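Long-range contact in phosphoglycolate phosphatase (Lactobacillus plantarum, PDB 2HDO), which probably hydrolyses 2-phosphoglycolate to glycolate and phosphate, as a member of the haloacid dehalogenase-like hydrolases: residues Y22-Y33 with F67-H78. Residues are numbered along the deposited sequence; the frame is centred on the assembly and turned at random. Where two conformers were deposited one is given.
Sequences YTTVMREVLATY and FQAQYEDVMASH. With PO4 (phosphate ion), chain C.
Val29 and Phe67 meet through matching first torsions: each sends its branch anti to the backbone N (CG1 of Val29 at chi1 -178°, CG of Phe67 at -171°), and the methyl settles over the centre of the ring, CG1 lying 3.6 Å from the Phe67 centroid in a CH-pi contact. The pair illustrates how two helices of the HAD cap are packed against each other. Helices 19-31 and 64-75 belong to the helical cap inserted after the first strand of the Rossmann-like core; the axes of 22-31 and 67-75 approach to 9.4 Å, their directions 133° apart. Round the rim of the Phe67 ring, SE and CE of selenomethionine Met26, with Leu30 CD2, approach at the edge, SE as a Met-aromatic contact; Phe67 also touches Met54 of helix 50-56. Tyr71 is a knob among Tyr22, Val25, Met26 and Val29; Val25 CG1 presses on its CD1 at 3.5 Å, Met26 SE makes an oblique Met-aromatic contact, and the Tyr71 hydroxyl lies at the edge of the Tyr22 ring. The Tyr22 hydroxyl is hydrogen-bonded to Thr45 OG1.

Beyond this apolar seam, the Gln70 amide bridges Thr32 and Tyr33 with its two ends. Gln70 NE2 donates to Thr32 OG1 (3.1 Å), close to the amide plane, while Gln70 OE1 accepts from Tyr33 OH at 2.8 Å. Thr32 OG1 in turn donates to Val29 O, making a relay from amide to backbone. A leucine in place of Gln70 would probably leave the Tyr33 hydroxyl and Thr32 OG1 without these mates and the tyrosine ring less firmly oriented.

At the other end, Val25 CG2 sits off-centre against the His78 imidazole, whose ND1 pairs with Gln81. A phosphate ion, probably from the crystallisation liquor, lies beside Glu28 and takes a nearly straight bond from His78 NE2 to its O1, 2.6 Å long.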
ATOM      1  N   TYR A  22      -1.920   6.573 -10.999  1.00 13.93           N
ATOM      2  CA  TYR A  22      -1.178   5.413 -11.490  1.00 14.59           C
ATOM      3  C   TYR A  22      -1.459   5.148 -12.953  1.00 14.16           C
ATOM      4  O   TYR A  22      -0.551   4.846 -13.738  1.00 15.26           O
ATOM      5  CB  TYR A  22      -1.574   4.188 -10.662  1.00 13.04           C
ATOM      6  CG  TYR A  22      -1.119   2.854 -11.225  1.00 16.38           C
ATOM      7  CD1 TYR A  22       0.134   2.361 -10.922  1.00 13.71           C
ATOM      8  CD2 TYR A  22      -1.963   2.073 -12.023  1.00 16.72           C
ATOM      9  CE1 TYR A  22       0.556   1.153 -11.403  1.00 15.14           C
ATOM     10  CE2 TYR A  22      -1.539   0.850 -12.540  1.00 14.46           C
ATOM     11  CZ  TYR A  22      -0.286   0.400 -12.218  1.00 13.62           C
ATOM     12  OH  TYR A  22       0.147  -0.801 -12.696  1.00 15.60           O
ATOM     13  N   THR A  23      -2.731   5.225 -13.293  1.00 10.25           N
ATOM     14  CA  THR A  23      -3.157   4.940 -14.643  1.00 14.05           C
ATOM     15  C   THR A  23      -2.492   5.903 -15.620  1.00 11.05           C
ATOM     16  O   THR A  23      -1.945   5.491 -16.625  1.00 13.65           O
ATOM     17  CB  THR A  23      -4.694   4.929 -14.777  1.00 14.96           C
ATOM     18  OG1 THR A  23      -5.225   3.913 -13.907  1.00 15.05           O
ATOM     19  CG2 THR A  23      -5.078   4.655 -16.244  1.00 13.36           C
ATOM     20  N   THR A  24      -2.583   7.198 -15.325  1.00 13.12           N
ATOM     21  CA  THR A  24      -2.007   8.255 -16.168  1.00 14.25           C
ATOM     22  C   THR A  24      -0.482   8.047 -16.318  1.00 10.43           C
ATOM     23  O   THR A  24       0.079   8.114 -17.384  1.00 15.14           O
ATOM     24  CB  THR A  24      -2.291   9.632 -15.509  1.00 16.25           C
ATOM     25  OG1 THR A  24      -3.710   9.861 -15.478  1.00 20.27           O
ATOM     26  CG2 THR A  24      -1.624  10.792 -16.234  1.00 19.82           C
ATOM     27  N   VAL A  25       0.174   7.742 -15.222  1.00 11.55           N
ATOM     28  CA  VAL A  25       1.618   7.655 -15.207  1.00 12.75           C
ATOM     29  C   VAL A  25       2.034   6.410 -15.979  1.00 13.40           C
ATOM     30  O   VAL A  25       2.898   6.469 -16.831  1.00 12.23           O
ATOM     31  CB  VAL A  25       2.158   7.596 -13.777  1.00 15.52           C
ATOM     32  CG1 VAL A  25       3.661   7.269 -13.812  1.00 16.83           C
ATOM     33  CG2 VAL A  25       1.874   8.913 -13.013  1.00 14.75           C
HETATM   34  N   MSE A  26       1.423   5.273 -15.658  1.00 12.64           N
HETATM   35  CA  MSE A  26       1.768   4.030 -16.394  1.00 14.38           C
HETATM   36  C   MSE A  26       1.571   4.148 -17.904  1.00 12.71           C
HETATM   37  O   MSE A  26       2.373   3.633 -18.718  1.00 12.92           O
HETATM   38  CB  MSE A  26       0.945   2.865 -15.873  1.00 13.11           C
HETATM   39  CG  MSE A  26       1.295   2.447 -14.513  1.00 17.36           C
HETATM   40 SE   MSE A  26       3.020   1.518 -14.436  0.75 23.64          SE
HETATM   41  CE  MSE A  26       2.531  -0.220 -15.314  1.00 13.33           C
ATOM     42  N   ARG A  27       0.504   4.806 -18.298  1.00 11.98           N
ATOM     43  CA  ARG A  27       0.197   4.950 -19.737  1.00 11.56           C
ATOM     44  C   ARG A  27       1.330   5.733 -20.386  1.00 12.82           C
ATOM     45  O   ARG A  27       1.768   5.432 -21.515  1.00 17.67           O
ATOM     46  CB  ARG A  27      -1.164   5.622 -19.944  1.00 12.62           C
ATOM     47  CG  ARG A  27      -1.567   5.704 -21.408  1.00 14.16           C
ATOM     48  CD  ARG A  27      -3.006   6.196 -21.580  1.00 15.65           C
ATOM     49  NE  ARG A  27      -3.960   5.194 -21.089  1.00 21.66           N
ATOM     50  CZ  ARG A  27      -4.873   5.389 -20.131  1.00 19.99           C
ATOM     51  NH1 ARG A  27      -5.044   6.567 -19.554  1.00 18.49           N
ATOM     52  NH2 ARG A  27      -5.657   4.385 -19.767  1.00 22.20           N
ATOM     53  N   GLU A  28       1.797   6.759 -19.686  1.00 13.36           N
ATOM     54  CA  GLU A  28       2.851   7.619 -20.192  1.00 14.61           C
ATOM     55  C   GLU A  28       4.181   6.845 -20.323  1.00 13.89           C
ATOM     56  O   GLU A  28       4.825   6.900 -21.350  1.00 15.42           O
ATOM     57  CB  GLU A  28       2.946   8.863 -19.288  1.00 13.51           C
ATOM     58  CG  GLU A  28       3.928   9.902 -19.746  1.00 15.43           C
ATOM     59  CD  GLU A  28       3.959  11.105 -18.809  1.00 19.84           C
ATOM     60  OE1 GLU A  28       2.936  11.316 -18.083  1.00 24.40           O
ATOM     61  OE2 GLU A  28       5.006  11.801 -18.748  1.00 20.13           O
ATOM     62  N   VAL A  29       4.564   6.104 -19.287  1.00 11.90           N
ATOM     63  CA  VAL A  29       5.746   5.228 -19.368  1.00 11.31           C
ATOM     64  C   VAL A  29       5.609   4.187 -20.465  1.00 14.27           C
ATOM     65  O   VAL A  29       6.525   3.967 -21.257  1.00 13.09           O
ATOM     66  CB  VAL A  29       6.100   4.577 -17.994  1.00 14.86           C
ATOM     67  CG1 VAL A  29       7.355   3.713 -18.109  1.00 16.74           C
ATOM     68  CG2 VAL A  29       6.275   5.667 -16.965  1.00 17.54           C
ATOM     69  N   LEU A  30       4.461   3.520 -20.509  1.00 11.63           N
ATOM     70  CA  LEU A  30       4.270   2.447 -21.469  1.00 14.67           C
ATOM     71  C   LEU A  30       4.380   2.899 -22.905  1.00 13.96           C
ATOM     72  O   LEU A  30       4.818   2.147 -23.761  1.00 13.55           O
ATOM     73  CB  LEU A  30       2.925   1.734 -21.218  1.00 12.92           C
ATOM     74  CG  LEU A  30       3.026   0.773 -20.047  1.00 12.69           C
ATOM     75  CD1 LEU A  30       1.677   0.556 -19.443  1.00 14.24           C
ATOM     76  CD2 LEU A  30       3.607  -0.538 -20.475  1.00 13.67           C
ATOM     77  N   ALA A  31       4.014   4.141 -23.187  1.00 14.31           N
ATOM     78  CA  ALA A  31       4.162   4.682 -24.531  1.00 15.49           C
ATOM     79  C   ALA A  31       5.624   4.613 -25.019  1.00 15.27           C
ATOM     80  O   ALA A  31       5.864   4.382 -26.194  1.00 16.72           O
ATOM     81  CB  ALA A  31       3.644   6.110 -24.559  1.00 18.56           C
ATOM     82  N   THR A  32       6.596   4.748 -24.113  1.00 14.78           N
ATOM     83  CA  THR A  32       8.030   4.696 -24.500  1.00 13.91           C
ATOM     84  C   THR A  32       8.540   3.253 -24.772  1.00 13.31           C
ATOM     85  O   THR A  32       9.693   3.057 -25.183  1.00 14.23           O
ATOM     86  CB  THR A  32       8.940   5.336 -23.439  1.00 12.03           C
ATOM     87  OG1 THR A  32       9.011   4.521 -22.277  1.00 14.75           O
ATOM     88  CG2 THR A  32       8.435   6.736 -23.035  1.00 12.80           C
ATOM     89  N   TYR A  33       7.684   2.272 -24.510  1.00 13.18           N
ATOM     90  CA  TYR A  33       7.910   0.846 -24.797  1.00 15.20           C
ATOM     91  C   TYR A  33       6.942   0.393 -25.881  1.00 15.61           C
ATOM     92  O   TYR A  33       6.784  -0.796 -26.109  1.00 18.83           O
ATOM     93  CB  TYR A  33       7.722   0.017 -23.512  1.00 14.00           C
ATOM     94  CG  TYR A  33       8.789   0.328 -22.512  1.00 17.65           C
ATOM     95  CD1 TYR A  33       8.642   1.362 -21.609  1.00 16.67           C
ATOM     96  CD2 TYR A  33       9.984  -0.368 -22.504  1.00 17.12           C
ATOM     97  CE1 TYR A  33       9.666   1.681 -20.728  1.00 16.44           C
ATOM     98  CE2 TYR A  33      10.989  -0.067 -21.608  1.00 18.15           C
ATOM     99  CZ  TYR A  33      10.831   0.963 -20.725  1.00 17.35           C
ATOM    100  OH  TYR A  33      11.860   1.254 -19.863  1.00 18.21           O
ATOM    101  N   PHE A  67      12.324   1.126 -16.619  1.00 13.98           N
ATOM    102  CA  PHE A  67      10.875   1.339 -16.490  1.00 13.84           C
ATOM    103  C   PHE A  67      10.510   1.894 -15.112  1.00 13.49           C
ATOM    104  O   PHE A  67       9.776   2.865 -14.999  1.00 14.84           O
ATOM    105  CB  PHE A  67      10.135  -0.010 -16.738  1.00 16.08           C
ATOM    106  CG  PHE A  67       8.641   0.123 -16.853  1.00 15.72           C
ATOM    107  CD1 PHE A  67       7.854   0.338 -15.729  1.00 17.68           C
ATOM    108  CD2 PHE A  67       8.033   0.043 -18.077  1.00 15.82           C
ATOM    109  CE1 PHE A  67       6.490   0.486 -15.840  1.00 17.39           C
ATOM    110  CE2 PHE A  67       6.687   0.168 -18.187  1.00 15.46           C
ATOM    111  CZ  PHE A  67       5.903   0.410 -17.084  1.00 16.42           C
ATOM    112  N   GLN A  68      11.038   1.293 -14.052  1.00 15.19           N
ATOM    113  CA  GLN A  68      10.688   1.750 -12.709  0.50 14.97           C
ATOM    114  C   GLN A  68      11.220   3.155 -12.423  1.00 14.92           C
ATOM    115  O   GLN A  68      10.551   3.929 -11.744  1.00 17.91           O
ATOM    116  CB  GLN A  68      11.141   0.763 -11.616  0.50 17.54           C
ATOM    117  CG  GLN A  68      10.253  -0.471 -11.496  0.50 21.11           C
ATOM    118  CD  GLN A  68       8.823  -0.136 -11.127  0.50 21.33           C
ATOM    119  OE1 GLN A  68       7.880  -0.460 -11.858  0.50 23.48           O
ATOM    120  NE2 GLN A  68       8.653   0.529  -9.999  0.50 23.22           N
ATOM    121  N   ALA A  69      12.390   3.491 -12.962  1.00 17.24           N
ATOM    122  CA  ALA A  69      12.956   4.828 -12.825  1.00 14.71           C
ATOM    123  C   ALA A  69      12.074   5.868 -13.532  1.00 15.71           C
ATOM    124  O   ALA A  69      11.791   6.927 -13.000  1.00 17.17           O
ATOM    125  CB  ALA A  69      14.365   4.841 -13.389  1.00 15.19           C
ATOM    126  N   GLN A  70      11.651   5.550 -14.742  1.00 15.02           N
ATOM    127  CA  GLN A  70      10.735   6.417 -15.463  1.00 13.24           C
ATOM    128  C   GLN A  70       9.453   6.636 -14.680  1.00 14.37           C
ATOM    129  O   GLN A  70       8.975   7.767 -14.560  1.00 15.56           O
ATOM    130  CB  GLN A  70      10.404   5.840 -16.816  1.00 12.01           C
ATOM    131  CG  GLN A  70      11.573   5.838 -17.730  1.00 13.68           C
ATOM    132  CD  GLN A  70      11.281   5.097 -18.984  1.00 13.97           C
ATOM    133  OE1 GLN A  70      11.588   3.914 -19.078  1.00 20.51           O
ATOM    134  NE2 GLN A  70      10.572   5.735 -19.904  1.00 10.81           N
ATOM    135  N   TYR A  71       8.919   5.553 -14.129  1.00 13.80           N
ATOM    136  CA  TYR A  71       7.680   5.613 -13.422  1.00 13.31           C
ATOM    137  C   TYR A  71       7.827   6.532 -12.256  1.00 13.72           C
ATOM    138  O   TYR A  71       6.960   7.376 -12.023  1.00 13.92           O
ATOM    139  CB  TYR A  71       7.222   4.238 -12.924  1.00 13.70           C
ATOM    140  CG  TYR A  71       6.021   4.282 -12.017  1.00 14.88           C
ATOM    141  CD1 TYR A  71       4.732   4.236 -12.531  1.00 18.13           C
ATOM    142  CD2 TYR A  71       6.167   4.363 -10.644  1.00 17.52           C
ATOM    143  CE1 TYR A  71       3.607   4.305 -11.694  1.00 18.05           C
ATOM    144  CE2 TYR A  71       5.041   4.420  -9.781  1.00 21.02           C
ATOM    145  CZ  TYR A  71       3.764   4.368 -10.325  1.00 21.11           C
ATOM    146  OH  TYR A  71       2.643   4.392  -9.499  1.00 21.81           O
ATOM    147  N   GLU A  72       8.914   6.369 -11.493  1.00 15.14           N
ATOM    148  CA  GLU A  72       9.078   7.214 -10.305  1.00 17.68           C
ATOM    149  C   GLU A  72       9.245   8.690 -10.672  1.00 16.73           C
ATOM    150  O   GLU A  72       8.733   9.587  -9.995  1.00 17.77           O
ATOM    151  CB  GLU A  72      10.247   6.716  -9.465  1.00 17.08           C
ATOM    152  CG  GLU A  72      10.088   5.293  -8.996  1.00 26.82           C
ATOM    153  N   ASP A  73       9.959   8.928 -11.762  1.00 17.24           N
ATOM    154  CA  ASP A  73      10.188  10.293 -12.238  1.00 17.57           C
ATOM    155  C   ASP A  73       8.911  11.013 -12.634  1.00 16.14           C
ATOM    156  O   ASP A  73       8.702  12.159 -12.247  1.00 20.96           O
ATOM    157  CB  ASP A  73      11.163  10.264 -13.406  1.00 21.29           C
ATOM    158  CG  ASP A  73      12.559   9.762 -12.997  1.00 31.56           C
ATOM    159  OD1 ASP A  73      12.831   9.649 -11.772  1.00 41.97           O
ATOM    160  OD2 ASP A  73      13.381   9.486 -13.905  1.00 43.14           O
ATOM    161  N   VAL A  74       8.030  10.324 -13.352  1.00 13.71           N
ATOM    162  CA  VAL A  74       6.758  10.889 -13.794  1.00 15.04           C
ATOM    163  C   VAL A  74       5.775  11.026 -12.645  1.00 13.33           C
ATOM    164  O   VAL A  74       5.080  12.038 -12.510  1.00 16.42           O
ATOM    165  CB  VAL A  74       6.134  10.035 -14.924  1.00 16.17           C
ATOM    166  CG1 VAL A  74       4.773  10.593 -15.291  1.00 16.29           C
ATOM    167  CG2 VAL A  74       7.036  10.034 -16.131  1.00 17.11           C
HETATM  168  N   MSE A  75       5.720  10.003 -11.809  1.00 14.05           N
HETATM  169  CA  MSE A  75       4.809  10.009 -10.675  1.00 15.89           C
HETATM  170  C   MSE A  75       5.071  11.194  -9.746  1.00 13.94           C
HETATM  171  O   MSE A  75       4.142  11.746  -9.177  1.00 16.08           O
HETATM  172  CB  MSE A  75       4.920   8.683  -9.909  1.00 12.69           C
HETATM  173  CG  MSE A  75       4.055   8.627  -8.642  1.00 14.36           C
HETATM  174 SE   MSE A  75       2.116   9.083  -8.987  0.75 27.79          SE
HETATM  175  CE  MSE A  75       1.456   7.256  -9.409  1.00 22.55           C
ATOM    176  N   ALA A  76       6.320  11.639  -9.639  1.00 15.19           N
ATOM    177  CA  ALA A  76       6.610  12.738  -8.713  1.00 17.31           C
ATOM    178  C   ALA A  76       5.980  14.078  -9.177  1.00 15.73           C
ATOM    179  O   ALA A  76       5.872  15.037  -8.389  1.00 15.27           O
ATOM    180  CB  ALA A  76       8.095  12.866  -8.485  1.00 16.02           C
ATOM    181  N   SER A  77       5.476  14.129 -10.407  1.00 16.52           N
ATOM    182  CA  SER A  77       4.651  15.261 -10.870  1.00 14.73           C
ATOM    183  C   SER A  77       3.140  15.127 -10.707  1.00 17.80           C
ATOM    184  O   SER A  77       2.403  16.011 -11.152  1.00 17.71           O
ATOM    185  CB  SER A  77       4.945  15.517 -12.334  1.00 19.39           C
ATOM    186  OG  SER A  77       6.211  16.107 -12.399  1.00 20.89           O
ATOM    187  N   HIS A  78       2.679  14.043 -10.097  1.00 13.30           N
ATOM    188  CA  HIS A  78       1.243  13.714 -10.062  1.00 13.84           C
ATOM    189  C   HIS A  78       0.647  13.557  -8.678  1.00 15.64           C
ATOM    190  O   HIS A  78      -0.480  13.116  -8.549  1.00 16.70           O
ATOM    191  CB  HIS A  78       0.969  12.474 -10.914  1.00 14.01           C
ATOM    192  CG  HIS A  78       1.086  12.753 -12.377  1.00 12.40           C
ATOM    193  ND1 HIS A  78       0.017  13.172 -13.141  1.00 26.84           N
ATOM    194  CD2 HIS A  78       2.163  12.758 -13.197  1.00 15.95           C
ATOM    195  CE1 HIS A  78       0.427  13.383 -14.381  1.00 25.23           C
ATOM    196  NE2 HIS A  78       1.728  13.147 -14.441  1.00 17.45           N
TER
HETATM  197  P   PO4 C 210       3.950  14.538 -16.845  1.00 21.56           P
HETATM  198  O1  PO4 C 210       2.877  13.466 -16.778  1.00 19.43           O
HETATM  199  O2  PO4 C 210       5.328  13.971 -17.268  1.00 17.71           O
HETATM  200  O3  PO4 C 210       4.125  15.213 -15.490  1.00 27.07           O
HETATM  201  O4  PO4 C 210       3.464  15.570 -17.836  1.00 21.16           O